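Local coordinates for programmed cell death 6-interacting protein (Homo sapiens, PDB 5WA1) that acts in ESCRT-dependent multivesicular body biogenesis, cytokinesis and membrane repair, here as the Bro1 domain of ALIX, which binds CHMP4 proteins, at residues I184-L189 and I200-G206; F245-F249 and L266-H270. All coordinates share one frame; numbering follows the deposited sequence.

Interaction 1: residues I184-L189 and I200-G206; sequences IKETVL and ISPDTVG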
loop_
_atom_site.group_PDB
_atom_site.type_symbol
_atom_site.label_atom_id
_atom_site.label_comp_id
_atom_site.label_asym_id
_atom_site.label_seq_id
_atom_site.Cartn_x
_atom_site.Cartn_y
_atom_site.Cartn_z
ATOM N N ILE A 184 -7.234 1.297 -9.704
ATOM C CA ILE A 184 -8.138 2.444 -9.691
ATOM C C ILE A 184 -7.578 3.564 -10.556
ATOM O O ILE A 184 -8.314 4.211 -11.311
ATOM C CB ILE A 184 -8.394 2.922 -8.252
ATOM C CG1 ILE A 184 -8.981 1.792 -7.408
ATOM C CG2 ILE A 184 -9.343 4.120 -8.246
ATOM C CD1 ILE A 184 -9.189 2.172 -5.975
ATOM N N LYS A 185 -6.269 3.808 -10.462
ATOM C CA LYS A 185 -5.645 4.858 -11.264
ATOM C C LYS A 185 -5.937 4.671 -12.749
ATOM O O LYS A 185 -6.270 5.633 -13.454
ATOM C CB LYS A 185 -4.137 4.880 -11.013
ATOM C CG LYS A 185 -3.378 5.853 -11.906
ATOM C CD LYS A 185 -1.893 5.852 -11.607
ATOM C CE LYS A 185 -1.154 6.782 -12.555
ATOM N NZ LYS A 185 0.312 6.600 -12.478
ATOM N N GLU A 186 -5.852 3.433 -13.233
ATOM C CA GLU A 186 -5.952 3.160 -14.658
ATOM C C GLU A 186 -7.386 3.060 -15.167
ATOM O O GLU A 186 -7.592 3.069 -16.383
ATOM C CB GLU A 186 -5.194 1.869 -14.976
ATOM C CG GLU A 186 -3.715 1.949 -14.650
ATOM C CD GLU A 186 -3.019 0.605 -14.748
ATOM O OE1 GLU A 186 -3.650 -0.422 -14.416
ATOM O OE2 GLU A 186 -1.836 0.577 -15.156
ATOM N N THR A 187 -8.382 2.978 -14.285
ATOM C CA THR A 187 -9.746 2.704 -14.713
ATOM C C THR A 187 -10.779 3.710 -14.229
ATOM O O THR A 187 -11.885 3.727 -14.775
ATOM C CB THR A 187 -10.183 1.304 -14.247
ATOM O OG1 THR A 187 -10.180 1.252 -12.815
ATOM C CG2 THR A 187 -9.241 0.236 -14.791
ATOM N N VAL A 188 -10.457 4.552 -13.243
ATOM C CA VAL A 188 -11.483 5.365 -12.599
ATOM C C VAL A 188 -12.098 6.369 -13.571
ATOM O O VAL A 188 -13.294 6.677 -13.476
ATOM C CB VAL A 188 -10.899 6.062 -11.351
ATOM C CG1 VAL A 188 -9.805 7.048 -11.739
ATOM C CG2 VAL A 188 -11.999 6.744 -10.544
ATOM N N LEU A 189 -11.317 6.876 -14.531
ATOM C CA LEU A 189 -11.816 7.949 -15.389
ATOM C C LEU A 189 -12.854 7.432 -16.380
ATOM O O LEU A 189 -13.922 8.038 -16.543
ATOM C CB LEU A 189 -10.655 8.624 -16.113
ATOM C CG LEU A 189 -9.768 9.447 -15.177
ATOM C CD1 LEU A 189 -8.765 10.290 -15.957
ATOM C CD2 LEU A 189 -10.626 10.315 -14.259
ATOM N N ILE A 200 -9.963 9.429 -4.990
ATOM C CA ILE A 200 -9.875 8.329 -5.951
ATOM C C ILE A 200 -9.364 8.798 -7.308
ATOM O O ILE A 200 -9.319 8.008 -8.255
ATOM C CB ILE A 200 -11.224 7.597 -6.094
ATOM C CG1 ILE A 200 -12.300 8.534 -6.638
ATOM C CG2 ILE A 200 -11.622 6.983 -4.757
ATOM C CD1 ILE A 200 -13.612 7.824 -6.989
ATOM N N SER A 201 -8.966 10.062 -7.421
ATOM C CA SER A 201 -8.470 10.568 -8.689
ATOM C C SER A 201 -7.113 9.937 -9.006
ATOM O O SER A 201 -6.358 9.573 -8.096
ATOM C CB SER A 201 -8.354 12.091 -8.651
ATOM O OG SER A 201 -7.256 12.500 -7.840
ATOM N N PRO A 202 -6.793 9.778 -10.298
ATOM C CA PRO A 202 -5.578 9.030 -10.683
ATOM C C PRO A 202 -4.300 9.514 -10.019
ATOM O O PRO A 202 -3.447 8.687 -9.666
ATOM C CB PRO A 202 -5.535 9.216 -12.204
ATOM C CG PRO A 202 -6.981 9.389 -12.597
ATOM C CD PRO A 202 -7.629 10.136 -11.464
ATOM N N ASP A 203 -4.141 10.827 -9.834
ATOM C CA ASP A 203 -2.922 11.326 -9.201
ATOM C C ASP A 203 -2.804 10.847 -7.758
ATOM O O ASP A 203 -1.724 10.445 -7.314
ATOM C CB ASP A 203 -2.883 12.850 -9.266
ATOM C CG ASP A 203 -2.230 13.358 -10.531
ATOM O OD1 ASP A 203 -2.217 12.605 -11.529
ATOM O OD2 ASP A 203 -1.722 14.501 -10.528
ATOM N N THR A 204 -3.908 10.877 -7.014
ATOM C CA THR A 204 -3.866 10.467 -5.615
ATOM C C THR A 204 -3.617 8.971 -5.478
ATOM O O THR A 204 -2.775 8.551 -4.676
ATOM C CB THR A 204 -5.167 10.853 -4.912
ATOM O OG1 THR A 204 -5.386 12.261 -5.053
ATOM C CG2 THR A 204 -5.092 10.497 -3.433
ATOM N N VAL A 205 -4.357 8.143 -6.230
ATOM C CA VAL A 205 -4.223 6.699 -6.048
ATOM C C VAL A 205 -2.929 6.194 -6.670
ATOM O O VAL A 205 -2.379 5.183 -6.224
ATOM C CB VAL A 205 -5.447 5.940 -6.600
ATOM C CG1 VAL A 205 -6.629 6.064 -5.632
ATOM C CG2 VAL A 205 -5.826 6.431 -7.991
ATOM N N GLY A 206 -2.408 6.882 -7.686
ATOM C CA GLY A 206 -1.073 6.561 -8.159
ATOM C C GLY A 206 -0.018 6.764 -7.087
ATOM O O GLY A 206 0.903 5.953 -6.942
#
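Pro202 puts its ring against helix 164-191, where Val188 and Leu189 receive it from two neighbouring positions. Pro202 CG lies 3.8 Å from Val188 CG1 and equally far from Leu189 CG, and its CB rests near the aliphatic start of Lys185. Close packing continues on the buried side. Both methyls of Val188 bear on the carbonyl oxygen of Ile200, with Val188 CG1 3.6 Å from Ile200 O; that oxygen is buried by the contact with no partner in the model, against the methyls of Val188 and Ile184 CG2. Val188 CG2 also reaches Ile200 CD1 (4.1 Å), while Val205 CG2 presses on the backbone of helix 164-191 at Lys185 N (3.6 Å). Ile184 and Ile200 carry this packing on to Phe146 of helix 137-157.

The other flank is exposed to solvent. With CG anti to the backbone N (chi1 174°) and the rest of the chain extended, Lys185 runs across the start of helix 202-226, its CD still close, 3.6 Å from Gly206 CA. Only its far end is loosely placed: Lys185 NZ lies 6.6 Å from Asp203 OD1, too far for a salt bridge, though the opposite charges may attract weakly.

No hydrogen bond joins the segments, whose helical parts run nearly antiparallel at 162° with their axes 8.5 Å apart. This is an alpha-helical hairpin, closed by the connection between helices 164-191 and 202-226, within the largely helical Bro1 domain.

Interaction 2: residues F245-F249 and L266-H270; sequences FGDAF and LAAKH
Phe245 lays its ring flat under Lys269, whose CB stands 3.6 Å from the ring centroid and only 5° off the ring normal, a CH-pi contact squarely over one face. At the edge of the same ring, in its plane, Leu266 CD2 meets CD1 of Phe245 at 3.7 Å. The ring thus fits into the corner between Leu266 and Lys269, three residues apart on helix 262-287.

Leu266 in turn pushes into helix 231-252. Its CD1 methyl settles against Ala248 CB (4.0 Å) and the backbone of Phe249, while Leu266 CB abuts Phe249 CB at 3.6 Å. The small alanine provides the hollow into which this branch sinks.

A third fit involves Gly246. The imidazole of His270 lies with one face over Gly246 CA, His270 ND1 being 3.4 Å from that carbon; because Gly246 has no side chain, the ring packs directly on the backbone. Having CG anti to its own backbone N swings the His270 ring across to the opposing helix, where ND1 is hydrogen-bonded to Ala242 O. Beyond it the Phe249 ring approaches obliquely, the planes at 41°.

Lys269 gives its methylenes to Phe245: the bend at chi2 (-93°) holds Lys269 CD 4.0 Å from Phe245 CZ, and a second bend at chi4 turns NZ to a salt bridge with Glu218 and a hydrogen bond to Thr24 O. Chemically, then, this is an apolar interface without hydrogen bonds between its segments, so it probably depends on shape fit and buried apolar surface, while Lys269 NZ and His270 ND1 find their partners outside the two segments.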
loop_
_atom_site.group_PDB
_atom_site.type_symbol
_atom_site.label_atom_id
_atom_site.label_comp_id
_atom_site.label_asym_id
_atom_site.label_seq_id
_atom_site.Cartn_x
_atom_site.Cartn_y
_atom_site.Cartn_z
ATOM N N PHE A 245 10.555 5.222 -1.787
ATOM C CA PHE A 245 10.152 6.310 -0.897
ATOM C C PHE A 245 10.472 7.667 -1.498
ATOM O O PHE A 245 9.692 8.620 -1.349
ATOM C CB PHE A 245 10.822 6.168 0.468
ATOM C CG PHE A 245 10.179 5.126 1.336
ATOM C CD1 PHE A 245 8.873 5.280 1.769
ATOM C CD2 PHE A 245 10.874 3.996 1.712
ATOM C CE1 PHE A 245 8.272 4.307 2.566
ATOM C CE2 PHE A 245 10.298 3.039 2.515
ATOM C CZ PHE A 245 8.984 3.190 2.942
ATOM N N GLY A 246 11.615 7.777 -2.182
ATOM C CA GLY A 246 11.980 9.047 -2.795
ATOM C C GLY A 246 11.021 9.456 -3.895
ATOM O O GLY A 246 10.579 10.607 -3.959
ATOM N N ASP A 247 10.688 8.511 -4.780
ATOM C CA ASP A 247 9.707 8.778 -5.827
ATOM C C ASP A 247 8.363 9.175 -5.229
ATOM O O ASP A 247 7.701 10.090 -5.727
ATOM C CB ASP A 247 9.542 7.548 -6.725
ATOM C CG ASP A 247 10.716 7.336 -7.671
ATOM O OD1 ASP A 247 11.561 8.245 -7.801
ATOM O OD2 ASP A 247 10.782 6.260 -8.297
ATOM N N ALA A 248 7.953 8.502 -4.152
ATOM C CA ALA A 248 6.674 8.811 -3.523
ATOM C C ALA A 248 6.658 10.219 -2.935
ATOM O O ALA A 248 5.701 10.976 -3.144
ATOM C CB ALA A 248 6.358 7.776 -2.451
ATOM N N PHE A 249 7.699 10.592 -2.174
ATOM C CA PHE A 249 7.662 11.914 -1.555
ATOM C C PHE A 249 7.764 13.014 -2.608
ATOM O O PHE A 249 7.159 14.080 -2.447
ATOM C CB PHE A 249 8.735 12.013 -0.455
ATOM C CG PHE A 249 9.983 12.754 -0.839
ATOM C CD1 PHE A 249 10.043 14.134 -0.771
ATOM C CD2 PHE A 249 11.132 12.056 -1.186
ATOM C CE1 PHE A 249 11.199 14.818 -1.105
ATOM C CE2 PHE A 249 12.309 12.730 -1.515
ATOM C CZ PHE A 249 12.341 14.111 -1.475
ATOM N N LEU A 266 7.476 9.971 4.498
ATOM C CA LEU A 266 8.126 9.513 3.273
ATOM C C LEU A 266 9.544 10.066 3.158
ATOM O O LEU A 266 10.472 9.345 2.780
ATOM C CB LEU A 266 7.310 9.942 2.055
ATOM C CG LEU A 266 5.934 9.284 1.915
ATOM C CD1 LEU A 266 5.207 9.874 0.692
ATOM C CD2 LEU A 266 6.092 7.781 1.812
ATOM N N ALA A 267 9.709 11.364 3.425
ATOM C CA ALA A 267 11.039 11.975 3.388
ATOM C C ALA A 267 11.984 11.301 4.382
ATOM O O ALA A 267 13.136 10.982 4.050
ATOM C CB ALA A 267 10.926 13.471 3.673
ATOM N N ALA A 268 11.509 11.061 5.606
ATOM C CA ALA A 268 12.338 10.401 6.604
ATOM C C ALA A 268 12.723 8.993 6.157
ATOM O O ALA A 268 13.893 8.603 6.238
ATOM C CB ALA A 268 11.614 10.358 7.948
ATOM N N LYS A 269 11.748 8.224 5.660
ATOM C CA LYS A 269 12.018 6.849 5.249
ATOM C C LYS A 269 12.961 6.786 4.052
ATOM O O LYS A 269 13.769 5.858 3.955
ATOM C CB LYS A 269 10.705 6.123 4.927
ATOM C CG LYS A 269 9.888 5.717 6.149
ATOM C CD LYS A 269 10.192 4.310 6.597
ATOM C CE LYS A 269 9.288 3.893 7.757
ATOM N NZ LYS A 269 8.027 3.292 7.257
ATOM N N HIS A 270 12.873 7.747 3.135
ATOM C CA HIS A 270 13.845 7.846 2.048
ATOM C C HIS A 270 15.270 7.953 2.601
ATOM O O HIS A 270 16.169 7.200 2.197
ATOM C CB HIS A 270 13.490 9.050 1.174
ATOM C CG HIS A 270 14.500 9.366 0.110
ATOM N ND1 HIS A 270 14.808 8.497 -0.917
ATOM C CD2 HIS A 270 15.250 10.475 -0.101
ATOM C CE1 HIS A 270 15.707 9.052 -1.708
ATOM N NE2 HIS A 270 15.995 10.252 -1.234
#

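Overall arrangement
Interactions 1 and 2 lie in series along the chain and belong to one run of helices: helix 202-226, which starts in interaction 1, is followed directly by helix 231-252, which supplies residues 245-249 to interaction 2. Their centres are about 20 Å apart and their nearest atoms about 7 Å, so they do not touch. Helix 202-226 bridges them, since farther along it Leu210, Ala214 and Glu218 meet Ala248 and Phe245. Both are nearly antiparallel helix pairs, but interaction 1 is partly open to solvent while interaction 2 is buried. Residues 200-206 and both segments of interaction 2 fall within the region that binds CHMP4 proteins and EIAV p9.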